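Local coordinates for protein trichothecene 3-O-acetyltransferase (Gibberella zeae, PDB 2RKV) that probably transfers the acetyl group of acetyl-coenzyme A to the 3-hydroxyl of trichothecene mycotoxins, as a member of the BAHD acyltransferase superfamily, at residues A[158-163]-A[294-299]; A[190-195]-A[304-309]; A[378-383]-A[411-416]. One frame throughout, in Å; residues are numbered along the deposited sequence.

Interaction 1 of 3, residues A[158-163]-A[294-299]; sequences AMDMVG and DARPAM. With COA (coenzyme A), chain B.
One guanidinium, that of Arg-296, holds two aspartates, Asp-160 on the far segment and Asp-294 on its own. Asp-160 is the aspartate of the HXXXD motif of BAHD acyltransferases, whose histidine is His-156. A salt bridge from this aspartate to a distant arginine is a known feature of the family, and here it joins two segments 131 residues apart in the chain. The grip on Asp-160 is end-on, with one nitrogen to each oxygen. Arg-296 NH1 meets Asp-160 OD2 at 2.9 Å in the guanidinium plane, on the syn lone pair. Arg-296 NH2 meets Asp-160 OD1 less squarely, with an N-H...O angle of 134°. The carboxylate and guanidinium planes are turned 50° apart. Asp-160 OD1 also caps the helix that starts at Met-161, accepting from Gly-163 N at 2.8 Å. Asp-160 OD2 has a further donor in the backbone N of Leu-309. Val-162 comes from the opposite direction to Arg-296 and lays CG1 over one face of the guanidinium, near its rim. Its other methyl, CG2, lies 3.8 Å from Asp-294 OD2. Through its backbone N, Asp-294 also donates to O9P of coenzyme A, so the same residue serves the network and the bound coenzyme. Asp-294 OD1 takes two bonds from opposite faces of its carboxylate plane, from Arg-296 N and from Arg-296 NH1, each 2.9 Å long.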
loop_
_atom_site.group_PDB
_atom_site.type_symbol
_atom_site.label_atom_id
_atom_site.label_comp_id
_atom_site.label_asym_id
_atom_site.label_seq_id
_atom_site.Cartn_x
_atom_site.Cartn_y
_atom_site.Cartn_z
ATOM N N ALA A 158 -9.013 -7.359 4.512
ATOM C CA ALA A 158 -10.284 -6.811 4.017
ATOM C C ALA A 158 -10.129 -5.891 2.816
ATOM O O ALA A 158 -11.090 -5.668 2.074
ATOM C CB ALA A 158 -11.012 -6.076 5.135
ATOM N N MET A 159 -8.932 -5.342 2.619
ATOM C CA MET A 159 -8.729 -4.391 1.525
ATOM C C MET A 159 -7.270 -4.179 1.188
ATOM O O MET A 159 -6.433 -4.095 2.081
ATOM C CB MET A 159 -9.372 -3.032 1.858
ATOM C CG MET A 159 -8.770 -2.306 3.064
ATOM S SD MET A 159 -9.765 -0.871 3.577
ATOM C CE MET A 159 -11.116 -1.727 4.389
ATOM N N ASP A 160 -6.983 -4.086 -0.110
ATOM C CA ASP A 160 -5.710 -3.532 -0.557
ATOM C C ASP A 160 -5.878 -2.007 -0.639
ATOM O O ASP A 160 -6.949 -1.475 -0.294
ATOM C CB ASP A 160 -5.269 -4.165 -1.895
ATOM C CG ASP A 160 -6.351 -4.092 -2.976
ATOM O OD1 ASP A 160 -7.141 -3.121 -2.973
ATOM O OD2 ASP A 160 -6.399 -4.991 -3.851
ATOM N N MET A 161 -4.845 -1.286 -1.070
ATOM C CA MET A 161 -4.961 0.174 -1.113
ATOM C C MET A 161 -5.955 0.661 -2.176
ATOM O O MET A 161 -6.562 1.728 -2.023
ATOM C CB MET A 161 -3.590 0.849 -1.255
ATOM C CG MET A 161 -3.655 2.363 -1.360
ATOM S SD MET A 161 -4.537 3.135 0.020
ATOM C CE MET A 161 -3.167 3.498 1.126
ATOM N N VAL A 162 -6.138 -0.118 -3.246
ATOM C CA VAL A 162 -7.138 0.243 -4.260
ATOM C C VAL A 162 -8.534 0.168 -3.616
ATOM O O VAL A 162 -9.344 1.088 -3.765
ATOM C CB VAL A 162 -7.039 -0.639 -5.520
ATOM C CG1 VAL A 162 -8.223 -0.398 -6.478
ATOM C CG2 VAL A 162 -5.697 -0.364 -6.239
ATOM N N GLY A 163 -8.780 -0.909 -2.871
ATOM C CA GLY A 163 -10.050 -1.060 -2.151
ATOM C C GLY A 163 -10.210 0.014 -1.083
ATOM O O GLY A 163 -11.290 0.594 -0.912
ATOM N N ASP A 294 -2.355 -4.491 -8.888
ATOM C CA ASP A 294 -3.810 -4.578 -8.773
ATOM C C ASP A 294 -4.295 -5.572 -9.813
ATOM O O ASP A 294 -4.019 -5.411 -11.016
ATOM C CB ASP A 294 -4.432 -3.190 -9.007
ATOM C CG ASP A 294 -5.968 -3.197 -9.018
ATOM O OD1 ASP A 294 -6.592 -4.194 -8.584
ATOM O OD2 ASP A 294 -6.538 -2.165 -9.453
ATOM N N ALA A 295 -5.001 -6.604 -9.347
ATOM C CA ALA A 295 -5.484 -7.670 -10.216
ATOM C C ALA A 295 -6.907 -7.428 -10.725
ATOM O O ALA A 295 -7.435 -8.232 -11.498
ATOM C CB ALA A 295 -5.381 -9.023 -9.514
ATOM N N ARG A 296 -7.523 -6.321 -10.305
ATOM C CA ARG A 296 -8.896 -6.029 -10.738
ATOM C C ARG A 296 -9.043 -5.994 -12.269
ATOM O O ARG A 296 -9.926 -6.666 -12.809
ATOM C CB ARG A 296 -9.431 -4.739 -10.109
ATOM C CG ARG A 296 -9.804 -4.862 -8.629
ATOM C CD ARG A 296 -9.959 -3.469 -8.024
ATOM N NE ARG A 296 -10.175 -3.493 -6.573
ATOM C CZ ARG A 296 -9.258 -3.818 -5.668
ATOM N NH1 ARG A 296 -8.016 -4.151 -6.044
ATOM N NH2 ARG A 296 -9.578 -3.785 -4.376
ATOM N N PRO A 297 -8.181 -5.232 -12.971
ATOM C CA PRO A 297 -8.318 -5.177 -14.440
ATOM C C PRO A 297 -8.221 -6.551 -15.123
ATOM O O PRO A 297 -9.076 -6.885 -15.947
ATOM C CB PRO A 297 -7.178 -4.251 -14.865
ATOM C CG PRO A 297 -6.912 -3.402 -13.650
ATOM C CD PRO A 297 -7.088 -4.357 -12.503
ATOM N N ALA A 298 -7.226 -7.355 -14.753
ATOM C CA ALA A 298 -7.072 -8.696 -15.327
ATOM C C ALA A 298 -8.280 -9.587 -15.035
ATOM O O ALA A 298 -8.624 -10.457 -15.839
ATOM C CB ALA A 298 -5.783 -9.357 -14.832
ATOM N N MET A 299 -8.926 -9.359 -13.890
ATOM C CA MET A 299 -10.061 -10.173 -13.468
ATOM C C MET A 299 -11.404 -9.632 -13.980
ATOM O O MET A 299 -12.447 -10.260 -13.779
ATOM C CB MET A 299 -10.070 -10.295 -11.938
ATOM C CG MET A 299 -10.570 -11.632 -11.400
ATOM S SD MET A 299 -9.608 -13.092 -11.906
ATOM C CE MET A 299 -7.926 -12.540 -11.774
HETATM N N1A COA B . 1.801 3.414 -26.211
HETATM C C2A COA B . 2.601 4.021 -25.266
HETATM N N3A COA B . 2.283 3.936 -23.925
HETATM C C4A COA B . 1.175 3.245 -23.549
HETATM C C5A COA B . 0.357 2.619 -24.492
HETATM C C6A COA B . 0.672 2.706 -25.845
HETATM N N6A COA B . -0.230 2.349 -26.764
HETATM N N7A COA B . -0.660 2.010 -23.831
HETATM C C8A COA B . -0.505 2.235 -22.504
HETATM N N9A COA B . 0.625 2.996 -22.319
HETATM C C1B COA B . 1.146 3.515 -21.046
HETATM C C2B COA B . 0.253 4.635 -20.556
HETATM O O2B COA B . 0.535 5.836 -21.214
HETATM C C3B COA B . 0.616 4.662 -19.090
HETATM O O3B COA B . 1.885 5.225 -18.946
HETATM P P3B COA B . 2.083 6.637 -18.242
HETATM O O7A COA B . 1.481 6.556 -16.855
HETATM O O8A COA B . 1.367 7.641 -19.108
HETATM O O9A COA B . 3.557 6.927 -18.201
HETATM C C4B COA B . 0.857 3.211 -18.778
HETATM O O4B COA B . 1.113 2.549 -20.010
HETATM C C5B COA B . -0.328 2.612 -18.063
HETATM O O5B COA B . 0.197 1.387 -17.664
HETATM P P1A COA B . -0.476 0.550 -16.492
HETATM O O1A COA B . -1.998 0.576 -16.622
HETATM O O2A COA B . 0.114 -0.841 -16.490
HETATM O O3A COA B . -0.217 1.381 -15.151
HETATM P P2A COA B . 1.181 1.863 -14.558
HETATM O O4A COA B . 1.052 3.328 -14.211
HETATM O O5A COA B . 2.358 1.499 -15.419
HETATM O O6A COA B . 1.279 1.017 -13.211
HETATM C CBP COA B . 1.109 -0.935 -11.870
HETATM C CCP COA B . 1.546 -0.373 -13.221
HETATM C CDP COA B . 1.900 -0.245 -10.756
HETATM C CEP COA B . 1.439 -2.425 -11.816
HETATM C CAP COA B . -0.398 -0.675 -11.736
HETATM O OAP COA B . -1.120 -1.322 -12.765
HETATM C C9P COA B . -0.938 -1.162 -10.431
HETATM O O9P COA B . -1.397 -2.480 -10.339
HETATM N N8P COA B . -0.939 -0.278 -9.443
HETATM C C7P COA B . -1.384 -0.597 -8.109
HETATM C C6P COA B . -0.314 -1.385 -7.366
HETATM C C5P COA B . -0.856 -1.631 -5.990
HETATM O O5P COA B . -2.014 -2.078 -5.851
HETATM N N4P COA B . -0.044 -1.340 -4.982
#

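Interaction 2 of 3, residues A[190-195]-A[304-309]; sequences LDRKTI and NYPGLL
Tyr-305 is met by Ile-195 over one face of its ring, by Arg-192 at the hydroxyl end of its edge and by Leu-190 obliquely. Two irregular loops of the BAHD fold come together here, the one after helix 182-187 and the one before strand 310-318. The motif in the first is a type I beta turn from Arg-192 to Ile-195. Over the ring face the contact is CH-pi. Ile-195 CD1 sits over the centre of the Tyr-305 ring, 3.6 Å from its centroid and 14° off the ring normal. The isoleucine puts CG1 anti to its backbone N (chi1 -150°), which sends CD1 out to meet the ring head on. The other ring face is covered near its rim by Gly-307 N of the same loop, so both faces have a neighbour. Leu-190 CD1 lies 3.9 Å from Tyr-305 CD1.

Arg-192 passes the phenol end of the ring with its aliphatic part. Its CG lies 3.2 Å from Tyr-305 OH, near the ring plane. The chain is extended from there to NE, and this carries the guanidinium beyond the ring. One guanidinium face then rests on Gly-307, with NH1 3.7 Å from Gly-307 CA.

Further out, the polar ends have other partners. Tyr-305 OH is hydrogen-bonded to Asp-8 OD1. Arg-192 NH1 donates to Ala-158 O, inside the HXXXD motif that runs from His-156 to Asp-160. Trp-55 makes a cation-pi contact with the same arginine. The turn behind the contact is closed by Ile-195 N donating to Arg-192 O at 3.1 Å. A water bridges the two loops at the far end of the arginine. It accepts from Arg-192 NH2 at 2.9 Å and donates to Pro-306 O at 2.9 Å.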
loop_
_atom_site.group_PDB
_atom_site.type_symbol
_atom_site.label_atom_id
_atom_site.label_comp_id
_atom_site.label_asym_id
_atom_site.label_seq_id
_atom_site.Cartn_x
_atom_site.Cartn_y
_atom_site.Cartn_z
ATOM N N LEU A 190 -20.333 -6.724 -4.045
ATOM C CA LEU A 190 -19.987 -7.949 -4.759
ATOM C C LEU A 190 -19.554 -9.027 -3.773
ATOM O O LEU A 190 -18.831 -8.752 -2.811
ATOM C CB LEU A 190 -18.864 -7.695 -5.768
ATOM C CG LEU A 190 -19.174 -6.767 -6.946
ATOM C CD1 LEU A 190 -17.890 -6.487 -7.704
ATOM C CD2 LEU A 190 -20.237 -7.371 -7.870
ATOM N N ASP A 191 -19.998 -10.256 -4.012
ATOM C CA ASP A 191 -19.533 -11.386 -3.220
ATOM C C ASP A 191 -18.031 -11.568 -3.444
ATOM O O ASP A 191 -17.552 -11.537 -4.584
ATOM C CB ASP A 191 -20.290 -12.656 -3.590
ATOM C CG ASP A 191 -20.188 -13.727 -2.519
ATOM O OD1 ASP A 191 -20.170 -13.390 -1.311
ATOM O OD2 ASP A 191 -20.125 -14.911 -2.889
ATOM N N ARG A 192 -17.295 -11.756 -2.354
ATOM C CA ARG A 192 -15.833 -11.807 -2.427
ATOM C C ARG A 192 -15.319 -13.217 -2.666
ATOM O O ARG A 192 -14.350 -13.394 -3.389
ATOM C CB ARG A 192 -15.192 -11.264 -1.150
ATOM C CG ARG A 192 -15.765 -9.938 -0.692
ATOM C CD ARG A 192 -14.854 -9.275 0.319
ATOM N NE ARG A 192 -15.351 -7.950 0.678
ATOM C CZ ARG A 192 -14.618 -7.028 1.299
ATOM N NH1 ARG A 192 -13.358 -7.298 1.646
ATOM N NH2 ARG A 192 -15.145 -5.841 1.577
ATOM N N LYS A 193 -15.950 -14.211 -2.044
ATOM C CA LYS A 193 -15.386 -15.567 -2.046
ATOM C C LYS A 193 -15.392 -16.231 -3.421
ATOM O O LYS A 193 -14.715 -17.235 -3.630
ATOM C CB LYS A 193 -16.063 -16.462 -1.003
ATOM C CG LYS A 193 -17.507 -16.829 -1.312
ATOM C CD LYS A 193 -18.140 -17.667 -0.188
ATOM C CE LYS A 193 -17.637 -19.103 -0.162
ATOM N NZ LYS A 193 -18.255 -19.895 0.965
ATOM N N THR A 194 -16.140 -15.656 -4.358
ATOM C CA THR A 194 -16.240 -16.219 -5.709
ATOM C C THR A 194 -15.634 -15.302 -6.774
ATOM O O THR A 194 -15.675 -15.622 -7.966
ATOM C CB THR A 194 -17.704 -16.517 -6.086
ATOM O OG1 THR A 194 -18.458 -15.301 -6.019
ATOM C CG2 THR A 194 -18.311 -17.571 -5.143
ATOM N N ILE A 195 -15.049 -14.180 -6.352
ATOM C CA ILE A 195 -14.628 -13.141 -7.305
ATOM C C ILE A 195 -13.411 -13.528 -8.166
ATOM O O ILE A 195 -13.188 -12.950 -9.236
ATOM C CB ILE A 195 -14.444 -11.758 -6.614
ATOM C CG1 ILE A 195 -14.740 -10.635 -7.624
ATOM C CG2 ILE A 195 -13.056 -11.637 -5.934
ATOM C CD1 ILE A 195 -14.979 -9.267 -7.012
ATOM N N ASN A 304 -13.922 0.105 -8.362
ATOM C CA ASN A 304 -14.621 0.432 -7.123
ATOM C C ASN A 304 -14.805 -0.753 -6.177
ATOM O O ASN A 304 -15.382 -0.595 -5.100
ATOM C CB ASN A 304 -15.964 1.115 -7.417
ATOM C CG ASN A 304 -15.790 2.497 -8.005
ATOM O OD1 ASN A 304 -14.829 3.204 -7.682
ATOM N ND2 ASN A 304 -16.706 2.888 -8.893
ATOM N N TYR A 305 -14.326 -1.937 -6.568
ATOM C CA TYR A 305 -14.392 -3.100 -5.676
ATOM C C TYR A 305 -13.486 -2.853 -4.465
ATOM O O TYR A 305 -12.291 -2.606 -4.629
ATOM C CB TYR A 305 -13.975 -4.373 -6.404
ATOM C CG TYR A 305 -13.939 -5.590 -5.517
ATOM C CD1 TYR A 305 -15.112 -6.072 -4.943
ATOM C CD2 TYR A 305 -12.739 -6.262 -5.258
ATOM C CE1 TYR A 305 -15.104 -7.179 -4.129
ATOM C CE2 TYR A 305 -12.721 -7.391 -4.440
ATOM C CZ TYR A 305 -13.911 -7.847 -3.891
ATOM O OH TYR A 305 -13.922 -8.953 -3.074
ATOM N N PRO A 306 -14.066 -2.867 -3.252
ATOM C CA PRO A 306 -13.332 -2.434 -2.063
ATOM C C PRO A 306 -12.471 -3.497 -1.381
ATOM O O PRO A 306 -11.884 -3.225 -0.324
ATOM C CB PRO A 306 -14.450 -2.016 -1.114
ATOM C CG PRO A 306 -15.544 -3.027 -1.419
ATOM C CD PRO A 306 -15.469 -3.225 -2.935
ATOM N N GLY A 307 -12.385 -4.684 -1.968
ATOM C CA GLY A 307 -11.727 -5.802 -1.291
ATOM C C GLY A 307 -10.228 -5.868 -1.506
ATOM O O GLY A 307 -9.555 -4.838 -1.713
ATOM N N LEU A 308 -9.725 -7.098 -1.446
ATOM C CA LEU A 308 -8.318 -7.411 -1.631
ATOM C C LEU A 308 -8.201 -8.247 -2.904
ATOM O O LEU A 308 -8.596 -9.418 -2.947
ATOM C CB LEU A 308 -7.781 -8.151 -0.396
ATOM C CG LEU A 308 -6.293 -8.501 -0.231
ATOM C CD1 LEU A 308 -5.826 -9.536 -1.261
ATOM C CD2 LEU A 308 -5.425 -7.281 -0.303
ATOM N N LEU A 309 -7.672 -7.627 -3.944
ATOM C CA LEU A 309 -7.535 -8.283 -5.236
ATOM C C LEU A 309 -6.244 -7.780 -5.849
ATOM O O LEU A 309 -6.226 -6.861 -6.673
ATOM C CB LEU A 309 -8.755 -8.003 -6.136
ATOM C CG LEU A 309 -8.810 -8.704 -7.499
ATOM C CD1 LEU A 309 -8.311 -10.154 -7.396
ATOM C CD2 LEU A 309 -10.222 -8.683 -8.052
HETATM O O HOH W 1 -13.124 -3.800 2.222
#

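Interaction 3 of 3, residues A[378-383]-A[411-416]; sequences SSWAKV and LMYFMP. With ZBA (12,13-Epoxytrichothec-9-ene-3,4,8,15-tetrol-4,15-diacetate-8-isovalerate), chain D.
Ser-378 and Tyr-413 pair as neighbours on two parallel strands, 375-379 and 411-414, in the mixed sheet that borders the ligand pockets. This strand pairing is the tight part of the contact. Ser-378 N donates to Met-412 O at 3.0 Å, Phe-414 N to Ser-378 O, and Trp-380 N to Phe-414 O at 2.8 Å. On the sheet face that carries Ser-379 and Phe-414, Ser-379 OG lies 3.4 Å from Phe-414 CD2. The same oxygen accepts from Ala-381 N in an ST turn and is hydrogen-bonded to Asp-262 OD2, which fixes its rotation. Helix 261-277 covers the Phe-414 side. The packing stays tight past the strands, where Val-383 CG2 presses on Pro-416 CG at 3.4 Å.

On the other face, Tyr-413 crosses Trp-380 obliquely, with the ring planes at 43°. Tyr-413 CD2 lies over one face of the indole, toward its rim, 3.6 Å from Trp-380 CZ2. Tyr-413 turns CG anti to its carbonyl carbon (chi1 -60°), and its ring reaches past the indole to the toxin. Leu-411 CD1 and Ser-378 CB also touch the bound T-2 toxin, while Ser-379 O accepts from coenzyme A.

The looser side is small. Trp-380 CE3 and Met-415 CE are 4.2 Å apart. Lys-382, in the type I turn from Trp-380 to Val-383, is exposed, and its side chain is not modelled beyond CB. At the pocket end, Tyr-413 OH donates to O10 of the toxin at 2.9 Å, with O10 near the ring plane.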
loop_
_atom_site.group_PDB
_atom_site.type_symbol
_atom_site.label_atom_id
_atom_site.label_comp_id
_atom_site.label_asym_id
_atom_site.label_seq_id
_atom_site.Cartn_x
_atom_site.Cartn_y
_atom_site.Cartn_z
ATOM N N SER A 378 5.278 -1.409 -3.513
ATOM C CA SER A 378 3.866 -1.220 -3.846
ATOM C C SER A 378 3.595 0.218 -4.232
ATOM O O SER A 378 3.780 1.133 -3.429
ATOM C CB SER A 378 2.947 -1.632 -2.697
ATOM O OG SER A 378 1.583 -1.459 -3.072
ATOM N N SER A 379 3.141 0.409 -5.469
ATOM C CA SER A 379 2.834 1.736 -5.960
ATOM C C SER A 379 1.383 2.123 -5.718
ATOM O O SER A 379 0.456 1.466 -6.212
ATOM C CB SER A 379 3.127 1.835 -7.450
ATOM O OG SER A 379 2.696 3.087 -7.945
ATOM N N TRP A 380 1.206 3.209 -4.976
ATOM C CA TRP A 380 -0.116 3.797 -4.773
ATOM C C TRP A 380 -0.315 5.007 -5.675
ATOM O O TRP A 380 -1.237 5.806 -5.468
ATOM C CB TRP A 380 -0.288 4.202 -3.301
ATOM C CG TRP A 380 -0.153 3.067 -2.329
ATOM C CD1 TRP A 380 -0.247 1.724 -2.598
ATOM C CD2 TRP A 380 0.055 3.179 -0.917
ATOM N NE1 TRP A 380 -0.092 0.997 -1.436
ATOM C CE2 TRP A 380 0.089 1.867 -0.391
ATOM C CE3 TRP A 380 0.216 4.265 -0.042
ATOM C CZ2 TRP A 380 0.285 1.609 0.974
ATOM C CZ3 TRP A 380 0.406 4.009 1.322
ATOM C CH2 TRP A 380 0.438 2.688 1.812
ATOM N N ALA A 381 0.540 5.131 -6.692
ATOM C CA ALA A 381 0.594 6.338 -7.521
ATOM C C ALA A 381 -0.748 6.739 -8.133
ATOM O O ALA A 381 -1.043 7.929 -8.253
ATOM C CB ALA A 381 1.647 6.193 -8.621
ATOM N N LYS A 382 -1.534 5.735 -8.510
ATOM C CA LYS A 382 -2.755 5.947 -9.292
ATOM C C LYS A 382 -4.024 6.052 -8.452
ATOM O O LYS A 382 -5.111 6.190 -9.009
ATOM C CB LYS A 382 -2.911 4.832 -10.334
ATOM N N VAL A 383 -3.908 5.961 -7.128
ATOM C CA VAL A 383 -5.115 6.087 -6.293
ATOM C C VAL A 383 -5.548 7.550 -6.182
ATOM O O VAL A 383 -4.757 8.469 -6.444
ATOM C CB VAL A 383 -5.007 5.364 -4.921
ATOM C CG1 VAL A 383 -4.664 3.888 -5.126
ATOM C CG2 VAL A 383 -4.015 6.030 -4.003
ATOM N N LEU A 411 11.451 -2.851 1.821
ATOM C CA LEU A 411 10.056 -2.483 1.577
ATOM C C LEU A 411 9.981 -1.050 1.052
ATOM O O LEU A 411 10.659 -0.149 1.565
ATOM C CB LEU A 411 9.225 -2.624 2.857
ATOM C CG LEU A 411 7.716 -2.380 2.759
ATOM C CD1 LEU A 411 7.058 -3.324 1.753
ATOM C CD2 LEU A 411 7.102 -2.544 4.153
ATOM N N MET A 412 9.145 -0.826 0.035
ATOM C CA MET A 412 9.046 0.496 -0.572
ATOM C C MET A 412 7.631 0.788 -1.046
ATOM O O MET A 412 6.895 -0.131 -1.400
ATOM C CB MET A 412 10.003 0.624 -1.758
ATOM C CG MET A 412 11.426 0.251 -1.447
ATOM S SD MET A 412 12.470 0.434 -2.901
ATOM C CE MET A 412 14.012 -0.159 -2.199
ATOM N N TYR A 413 7.267 2.071 -1.032
ATOM C CA TYR A 413 5.982 2.542 -1.566
ATOM C C TYR A 413 6.151 3.746 -2.481
ATOM O O TYR A 413 7.077 4.551 -2.303
ATOM C CB TYR A 413 5.031 2.948 -0.430
ATOM C CG TYR A 413 4.717 1.819 0.516
ATOM C CD1 TYR A 413 5.444 1.645 1.695
ATOM C CD2 TYR A 413 3.700 0.910 0.225
ATOM C CE1 TYR A 413 5.168 0.582 2.564
ATOM C CE2 TYR A 413 3.415 -0.150 1.084
ATOM C CZ TYR A 413 4.151 -0.306 2.255
ATOM O OH TYR A 413 3.865 -1.365 3.097
ATOM N N PHE A 414 5.255 3.875 -3.461
ATOM C CA PHE A 414 5.040 5.169 -4.114
ATOM C C PHE A 414 3.750 5.750 -3.550
ATOM O O PHE A 414 2.727 5.058 -3.484
ATOM C CB PHE A 414 4.877 5.063 -5.636
ATOM C CG PHE A 414 6.091 4.533 -6.371
ATOM C CD1 PHE A 414 7.342 4.485 -5.768
ATOM C CD2 PHE A 414 5.963 4.100 -7.691
ATOM C CE1 PHE A 414 8.453 4.007 -6.473
ATOM C CE2 PHE A 414 7.070 3.606 -8.394
ATOM C CZ PHE A 414 8.311 3.558 -7.776
ATOM N N MET A 415 3.799 7.017 -3.155
ATOM C CA MET A 415 2.594 7.717 -2.708
ATOM C C MET A 415 1.658 7.989 -3.881
ATOM O O MET A 415 2.074 7.908 -5.041
ATOM C CB MET A 415 2.982 9.041 -2.040
ATOM C CG MET A 415 3.866 8.887 -0.788
ATOM S SD MET A 415 3.126 7.821 0.481
ATOM C CE MET A 415 3.931 6.254 0.156
ATOM N N PRO A 416 0.377 8.291 -3.593
ATOM C CA PRO A 416 -0.464 8.792 -4.678
ATOM C C PRO A 416 0.214 10.000 -5.340
ATOM O O PRO A 416 0.725 10.883 -4.653
ATOM C CB PRO A 416 -1.776 9.171 -3.968
ATOM C CG PRO A 416 -1.795 8.299 -2.740
ATOM C CD PRO A 416 -0.355 8.176 -2.315
HETATM O O18 ZBA D . 6.575 -7.059 4.526
HETATM C C44 ZBA D . 5.590 -7.250 5.113
HETATM C C45 ZBA D . 5.394 -8.242 6.202
HETATM C C46 ZBA D . 5.353 -7.605 7.512
HETATM C C48 ZBA D . 6.577 -6.887 7.764
HETATM C C47 ZBA D . 5.267 -8.497 8.712
HETATM O O17 ZBA D . 4.490 -6.528 4.873
HETATM C C31 ZBA D . 4.526 -5.373 4.021
HETATM C C30 ZBA D . 4.367 -5.733 2.582
HETATM C C32 ZBA D . 3.489 -4.457 4.555
HETATM C C39 ZBA D . 3.748 -3.984 5.967
HETATM C C33 ZBA D . 2.441 -4.135 3.863
HETATM C C34 ZBA D . 2.167 -4.600 2.484
HETATM O O10 ZBA D . 2.604 -3.514 1.642
HETATM C C29 ZBA D . 2.930 -5.876 2.080
HETATM C C38 ZBA D . 2.266 -7.065 2.766
HETATM O O12 ZBA D . 3.204 -8.111 2.964
HETATM C C40 ZBA D . 2.862 -9.382 2.828
HETATM C C41 ZBA D . 4.045 -10.275 3.120
HETATM O O13 ZBA D . 1.848 -9.789 2.515
HETATM C C28 ZBA D . 2.858 -6.049 0.505
HETATM C C37 ZBA D . 3.448 -7.377 -0.008
HETATM C C35 ZBA D . 3.524 -4.820 -0.101
HETATM C C25 ZBA D . 2.574 -3.739 0.264
HETATM C C36 ZBA D . 4.844 -4.677 -0.645
HETATM O O11 ZBA D . 3.764 -4.933 -1.511
HETATM C C27 ZBA D . 1.392 -5.805 0.012
HETATM C C26 ZBA D . 1.272 -4.308 -0.204
HETATM O O16 ZBA D . 0.171 -3.744 0.451
HETATM O O14 ZBA D . 1.305 -6.438 -1.269
HETATM C C42 ZBA D . 0.206 -6.920 -1.836
HETATM O O15 ZBA D . 0.211 -7.434 -2.907
HETATM C C43 ZBA D . -0.955 -6.686 -1.018
#

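In the fold
Interactions 1 and 2 are neighbours, with centres 8 Å apart, and their segments alternate along the chain. They touch directly. Segment 294-299 begins at the end of strand 286-294 of the large mixed sheet, and 304-309 follows on the way to strand 310-318. Segments 158-163 and 190-195 come from the first half of the chain, so both contacts join the halves. Interaction 3 follows later in sequence and lies deeper in that sheet. Its centre is 13 Å from that of interaction 1, which it touches through Met-161 and Trp-380. Interactions 1 and 3 thus border the ligands. Interaction 2 lies behind interaction 1 and does not touch interaction 3.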